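CELL WALL surface anchor family protein (Streptococcus pneumoniae, PDB 2WW8) acts as the pilus adhesin RrgA, through which the pneumococcal pilus probably attaches to host cells, probably through a metal-binding domain resembling those inserted in integrins. Local coordinates at residues E253-L258 / F383-G388; V227-D232 / S257-I262. All coordinates share one frame; numbering follows the deposited sequence.

Interaction 1. Residues E253-L258 / F383-G388; sequences EATRSL and FHITDG. With MG (magnesium ion), chain B.
Leu258 lays its CD2 methyl over one face of the Phe383 ring, displaced toward the CB end of the ring and nearest to CG, at 3.7 Å. Seen from the ring, Leu258 CD2 is 3.9 Å from the centroid and 17° off the normal, a CH-pi contact over the face but off its centre. The first torsion brings it there, CG of Leu258 standing anti to the backbone N (chi1 177°) and carrying the isobutyl fork off the helix toward strand 379-386. Phe383 also meets the ring of Phe535, the two planes at a shallow angle, so the aromatic group joins the helix layer to neighbouring strand 533-539.

One helical turn back, Thr255 meets Ile385, the next strand residue on the same face. The two side chains lie at a slant, and Thr255 OG1 comes to 3.3 Å from the CD1 methyl of Ile385. That methyl gives the hydroxyl no polar partner; Thr255 OG1 instead hydrogen-bonds to the carbonyl oxygen of Ala251, four residues earlier in helix 247-263. Leu579 of helix 575-583 also touches Ile385.

Past Ile385 the strand ends in a metal site. Thr386 OG1 accepts the backbone N-H of Gly388 at 3.2 Å, an ST turn with a nearly straight bond (172°). Asp387 OD1 binds the magnesium ion at 2.2 Å, beside three waters and the hydroxyls of Ser234 and Ser236, while Asp387 OD2 forms a salt bridge with Arg247, the first residue of helix 247-263. Water 1, a metal ligand, also donates to Asp387 O at 2.8 Å. Between 253-258 and 383-388 the contact is thus apolar and CH-pi packing, whereas polar bonds order the loop that presents Asp387, and the salt bridge links that loop to the helix start.

Interaction 2. Residues V227-D232 / S257-I262; sequences VVILLD and SLIDKI
Val227 and Ile262 point at each other tip to tip across the gap between strand and helix. The Val227 CG1 methyl reaches Ile262 CD1 at 3.9 Å, and alongside, Val227 CG2 faces Ile262 CG2 at 4.1 Å, so both branches of the valine are engaged. Ile229, two residues along the strand, approaches differently. With CG1 anti to its carbonyl carbon (chi1 -64°) and the chain extended beyond it (chi2 174°), its CD1 methyl is carried out to the helix and rests against the successive residues Leu258 and Ile259. There Ile229 CD1 lies 3.8 Å from CG1 of Ile259, whose side chain runs aslant to it, and 4.0 Å from CD2 of Leu258, the leucine and Ile229 side chains running past each other in opposite directions.

All of these touching side chains are buried and purely aliphatic, and their methyls and methylenes meet at ordinary van der Waals spacing. The segment axes approach to 10.9 Å and run almost exactly antiparallel, at 177°. Phe583 of helix 575-583 and Val270 of strand 269-275 also touch Ile262. Strand 225-232, helix 247-263 and strand 269-275, the two strands parallel and adjacent in the sheet, make a beta-alpha-beta crossover, here packed as in the Rossmann-like alpha/beta fold of von Willebrand factor A domains.

How the interactions relate
Interactions 1 and 2 share Ser257 and Leu258 on helix 247-263 and lie with centres about 7 Å apart. Their strands are neighbours in one parallel sheet, joined by the probable hydrogen bond from Leu230 N to Phe383 O (2.8 Å) and by packing of Val227 CG1 on Phe383 CD2 (3.7 Å). The Leu258 CD2 methyl serves both, touching Phe383 in one and Ile229 in the other, well away from the magnesium ion (Leu258 CD2 to magnesium 18.7 Å). The strands link packing and metal: at their C-terminal ends Asp232 OD2 bonds to Thr386 OG1 (2.9 Å) and to the N of Asp387, a magnesium ligand, in a site resembling the integrin MIDAS.

Interaction 1. Residues E253-L258 / F383-G388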
loop_
_atom_site.group_PDB
_atom_site.type_symbol
_atom_site.label_atom_id
_atom_site.label_comp_id
_atom_site.label_asym_id
_atom_site.label_seq_id
_atom_site.Cartn_x
_atom_site.Cartn_y
_atom_site.Cartn_z
ATOM N N GLU A 253 -9.434 -26.817 1.667
ATOM C CA GLU A 253 -8.435 -25.761 1.846
ATOM C C GLU A 253 -7.017 -26.237 1.474
ATOM O O GLU A 253 -6.257 -25.436 0.898
ATOM C CB GLU A 253 -8.443 -25.169 3.258
ATOM C CG GLU A 253 -9.800 -24.534 3.691
ATOM C CD GLU A 253 -10.000 -24.288 5.218
ATOM O OE1 GLU A 253 -9.199 -24.778 6.067
ATOM O OE2 GLU A 253 -11.002 -23.614 5.592
ATOM N N ALA A 254 -6.657 -27.486 1.812
ATOM C CA ALA A 254 -5.347 -28.039 1.459
ATOM C C ALA A 254 -5.247 -28.142 -0.090
ATOM O O ALA A 254 -4.237 -27.767 -0.667
ATOM C CB ALA A 254 -5.124 -29.416 2.080
ATOM N N THR A 255 -6.307 -28.610 -0.756
ATOM C CA THR A 255 -6.304 -28.714 -2.216
ATOM C C THR A 255 -6.051 -27.346 -2.879
ATOM O O THR A 255 -5.151 -27.254 -3.743
ATOM C CB THR A 255 -7.599 -29.376 -2.721
ATOM O OG1 THR A 255 -7.697 -30.675 -2.142
ATOM C CG2 THR A 255 -7.727 -29.492 -4.262
ATOM N N ARG A 256 -6.816 -26.333 -2.448
ATOM C CA ARG A 256 -6.647 -24.972 -2.948
ATOM C C ARG A 256 -5.202 -24.496 -2.770
ATOM O O ARG A 256 -4.724 -23.848 -3.706
ATOM C CB ARG A 256 -7.608 -23.950 -2.334
ATOM C CG ARG A 256 -9.079 -24.252 -2.743
ATOM C CD ARG A 256 -10.015 -23.325 -1.950
ATOM N NE ARG A 256 -11.330 -23.590 -2.515
ATOM C CZ ARG A 256 -12.496 -23.297 -1.954
ATOM N NH1 ARG A 256 -12.507 -22.681 -0.769
ATOM N NH2 ARG A 256 -13.615 -23.613 -2.620
ATOM N N SER A 257 -4.575 -24.777 -1.618
ATOM C CA SER A 257 -3.199 -24.301 -1.387
ATOM C C SER A 257 -2.203 -25.048 -2.260
ATOM O O SER A 257 -1.290 -24.431 -2.778
ATOM C CB SER A 257 -2.728 -24.328 0.065
ATOM O OG SER A 257 -1.363 -23.946 0.067
ATOM N N LEU A 258 -2.403 -26.344 -2.440
ATOM C CA LEU A 258 -1.585 -27.139 -3.344
ATOM C C LEU A 258 -1.699 -26.638 -4.811
ATOM O O LEU A 258 -0.707 -26.507 -5.518
ATOM C CB LEU A 258 -1.960 -28.635 -3.254
ATOM C CG LEU A 258 -1.212 -29.568 -4.225
ATOM C CD1 LEU A 258 0.290 -29.559 -3.933
ATOM C CD2 LEU A 258 -1.768 -30.989 -4.237
ATOM N N PHE A 383 -2.285 -36.414 -7.448
ATOM C CA PHE A 383 -2.471 -36.331 -5.984
ATOM C C PHE A 383 -3.913 -36.820 -5.651
ATOM O O PHE A 383 -4.894 -36.246 -6.092
ATOM C CB PHE A 383 -2.288 -34.867 -5.510
ATOM C CG PHE A 383 -0.875 -34.386 -5.521
ATOM C CD1 PHE A 383 -0.054 -34.602 -4.424
ATOM C CD2 PHE A 383 -0.374 -33.680 -6.633
ATOM C CE1 PHE A 383 1.273 -34.121 -4.445
ATOM C CE2 PHE A 383 0.917 -33.210 -6.647
ATOM C CZ PHE A 383 1.752 -33.417 -5.562
ATOM N N HIS A 384 -4.026 -37.878 -4.881
ATOM C CA HIS A 384 -5.321 -38.424 -4.573
ATOM C C HIS A 384 -5.537 -38.285 -3.051
ATOM O O HIS A 384 -4.768 -38.827 -2.217
ATOM C CB HIS A 384 -5.245 -39.893 -4.888
ATOM C CG HIS A 384 -6.548 -40.617 -4.673
ATOM N ND1 HIS A 384 -6.665 -41.975 -4.862
ATOM C CD2 HIS A 384 -7.792 -40.169 -4.387
ATOM C CE1 HIS A 384 -7.916 -42.344 -4.620
ATOM N NE2 HIS A 384 -8.615 -41.268 -4.323
ATOM N N ILE A 385 -6.595 -37.575 -2.704
ATOM C CA ILE A 385 -6.935 -37.372 -1.310
ATOM C C ILE A 385 -8.202 -38.209 -1.075
ATOM O O ILE A 385 -9.248 -38.009 -1.732
ATOM C CB ILE A 385 -7.221 -35.893 -1.003
ATOM C CG1 ILE A 385 -5.937 -35.078 -1.169
ATOM C CG2 ILE A 385 -7.852 -35.685 0.419
ATOM C CD1 ILE A 385 -6.247 -33.616 -1.594
ATOM N N THR A 386 -8.125 -39.128 -0.118
ATOM C CA THR A 386 -9.336 -39.919 0.130
ATOM C C THR A 386 -9.502 -40.226 1.629
ATOM O O THR A 386 -8.486 -40.238 2.361
ATOM C CB THR A 386 -9.277 -41.213 -0.720
ATOM O OG1 THR A 386 -10.308 -42.118 -0.322
ATOM C CG2 THR A 386 -7.934 -41.890 -0.642
ATOM N N ASP A 387 -10.739 -40.528 2.059
ATOM C CA ASP A 387 -10.903 -40.969 3.463
ATOM C C ASP A 387 -11.508 -42.375 3.528
ATOM O O ASP A 387 -12.085 -42.755 4.536
ATOM C CB ASP A 387 -11.700 -39.969 4.296
ATOM C CG ASP A 387 -13.189 -40.103 4.055
ATOM O OD1 ASP A 387 -13.616 -40.673 3.031
ATOM O OD2 ASP A 387 -13.969 -39.545 4.840
ATOM N N GLY A 388 -11.403 -43.159 2.468
ATOM C CA GLY A 388 -11.937 -44.522 2.577
ATOM C C GLY A 388 -11.624 -45.469 1.438
ATOM O O GLY A 388 -11.345 -45.072 0.305
HETATM MG MG MG B . -15.436 -41.807 2.601
HETATM O O HOH W 1 -14.791 -43.069 4.146
HETATM O O HOH W 2 -17.126 -42.935 2.587
HETATM O O HOH W 3 -14.431 -42.657 0.985
#

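Interaction 2. Residues V227-D232 / S257-I262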
loop_
_atom_site.group_PDB
_atom_site.type_symbol
_atom_site.label_atom_id
_atom_site.label_comp_id
_atom_site.label_asym_id
_atom_site.label_seq_id
_atom_site.Cartn_x
_atom_site.Cartn_y
_atom_site.Cartn_z
ATOM N N VAL A 227 -0.753 -32.120 -13.753
ATOM C CA VAL A 227 -1.179 -32.676 -12.485
ATOM C C VAL A 227 -2.705 -32.849 -12.442
ATOM O O VAL A 227 -3.441 -31.924 -12.737
ATOM C CB VAL A 227 -0.760 -31.761 -11.298
ATOM C CG1 VAL A 227 -1.128 -32.436 -10.007
ATOM C CG2 VAL A 227 0.785 -31.423 -11.354
ATOM N N VAL A 228 -3.171 -34.038 -12.054
ATOM C CA VAL A 228 -4.597 -34.184 -11.736
ATOM C C VAL A 228 -4.738 -34.372 -10.202
ATOM O O VAL A 228 -4.017 -35.158 -9.570
ATOM C CB VAL A 228 -5.183 -35.435 -12.406
ATOM C CG1 VAL A 228 -6.701 -35.611 -11.987
ATOM C CG2 VAL A 228 -5.011 -35.332 -13.991
ATOM N N ILE A 229 -5.662 -33.638 -9.608
ATOM C CA ILE A 229 -5.981 -33.875 -8.165
ATOM C C ILE A 229 -7.289 -34.642 -8.064
ATOM O O ILE A 229 -8.274 -34.208 -8.670
ATOM C CB ILE A 229 -6.105 -32.565 -7.423
ATOM C CG1 ILE A 229 -4.745 -31.903 -7.458
ATOM C CG2 ILE A 229 -6.649 -32.771 -5.978
ATOM C CD1 ILE A 229 -4.721 -30.510 -6.879
ATOM N N LEU A 230 -7.292 -35.776 -7.373
ATOM C CA LEU A 230 -8.535 -36.522 -7.209
ATOM C C LEU A 230 -8.969 -36.328 -5.776
ATOM O O LEU A 230 -8.173 -36.535 -4.875
ATOM C CB LEU A 230 -8.330 -38.039 -7.300
ATOM C CG LEU A 230 -7.838 -38.639 -8.616
ATOM C CD1 LEU A 230 -7.708 -40.156 -8.515
ATOM C CD2 LEU A 230 -8.907 -38.282 -9.652
ATOM N N LEU A 231 -10.216 -35.939 -5.564
ATOM C CA LEU A 231 -10.595 -35.539 -4.226
ATOM C C LEU A 231 -11.914 -36.261 -3.832
ATOM O O LEU A 231 -12.947 -36.071 -4.488
ATOM C CB LEU A 231 -10.817 -34.032 -4.225
ATOM C CG LEU A 231 -11.402 -33.456 -2.907
ATOM C CD1 LEU A 231 -10.512 -33.772 -1.691
ATOM C CD2 LEU A 231 -11.604 -31.881 -3.047
ATOM N N ASP A 232 -11.827 -37.111 -2.818
ATOM C CA ASP A 232 -12.978 -37.839 -2.251
ATOM C C ASP A 232 -13.971 -36.861 -1.609
ATOM O O ASP A 232 -13.627 -36.036 -0.744
ATOM C CB ASP A 232 -12.366 -38.925 -1.309
ATOM C CG ASP A 232 -13.377 -39.805 -0.559
ATOM O OD1 ASP A 232 -14.577 -39.460 -0.436
ATOM O OD2 ASP A 232 -12.863 -40.861 -0.091
ATOM N N SER A 257 -4.575 -24.777 -1.618
ATOM C CA SER A 257 -3.199 -24.301 -1.387
ATOM C C SER A 257 -2.203 -25.048 -2.260
ATOM O O SER A 257 -1.290 -24.431 -2.778
ATOM C CB SER A 257 -2.728 -24.328 0.065
ATOM O OG SER A 257 -1.363 -23.946 0.067
ATOM N N LEU A 258 -2.403 -26.344 -2.440
ATOM C CA LEU A 258 -1.585 -27.139 -3.344
ATOM C C LEU A 258 -1.699 -26.638 -4.811
ATOM O O LEU A 258 -0.707 -26.507 -5.518
ATOM C CB LEU A 258 -1.960 -28.635 -3.254
ATOM C CG LEU A 258 -1.212 -29.568 -4.225
ATOM C CD1 LEU A 258 0.290 -29.559 -3.933
ATOM C CD2 LEU A 258 -1.768 -30.989 -4.237
ATOM N N ILE A 259 -2.912 -26.332 -5.260
ATOM C CA ILE A 259 -3.115 -25.715 -6.561
ATOM C C ILE A 259 -2.262 -24.432 -6.640
ATOM O O ILE A 259 -1.544 -24.251 -7.634
ATOM C CB ILE A 259 -4.603 -25.418 -6.795
ATOM C CG1 ILE A 259 -5.327 -26.766 -6.937
ATOM C CG2 ILE A 259 -4.783 -24.543 -8.017
ATOM C CD1 ILE A 259 -6.848 -26.616 -6.889
ATOM N N ASP A 260 -2.334 -23.556 -5.633
ATOM C CA ASP A 260 -1.509 -22.327 -5.647
ATOM C C ASP A 260 -0.024 -22.654 -5.795
ATOM O O ASP A 260 0.669 -21.918 -6.483
ATOM C CB ASP A 260 -1.611 -21.426 -4.402
ATOM C CG ASP A 260 -2.974 -20.766 -4.222
ATOM O OD1 ASP A 260 -3.686 -20.559 -5.222
ATOM O OD2 ASP A 260 -3.383 -20.458 -3.067
ATOM N N LYS A 261 0.493 -23.661 -5.107
ATOM C CA LYS A 261 1.915 -23.985 -5.190
ATOM C C LYS A 261 2.248 -24.552 -6.576
ATOM O O LYS A 261 3.226 -24.133 -7.183
ATOM C CB LYS A 261 2.294 -25.046 -4.150
ATOM C CG LYS A 261 2.297 -24.501 -2.732
ATOM C CD LYS A 261 2.615 -25.657 -1.786
ATOM C CE LYS A 261 1.814 -25.527 -0.479
ATOM N NZ LYS A 261 2.437 -24.412 0.200
ATOM N N ILE A 262 1.428 -25.483 -7.082
ATOM C CA ILE A 262 1.676 -26.035 -8.427
ATOM C C ILE A 262 1.656 -24.956 -9.508
ATOM O O ILE A 262 2.533 -24.944 -10.380
ATOM C CB ILE A 262 0.668 -27.116 -8.765
ATOM C CG1 ILE A 262 0.953 -28.367 -7.922
ATOM C CG2 ILE A 262 0.719 -27.473 -10.280
ATOM C CD1 ILE A 262 -0.318 -29.262 -7.819
#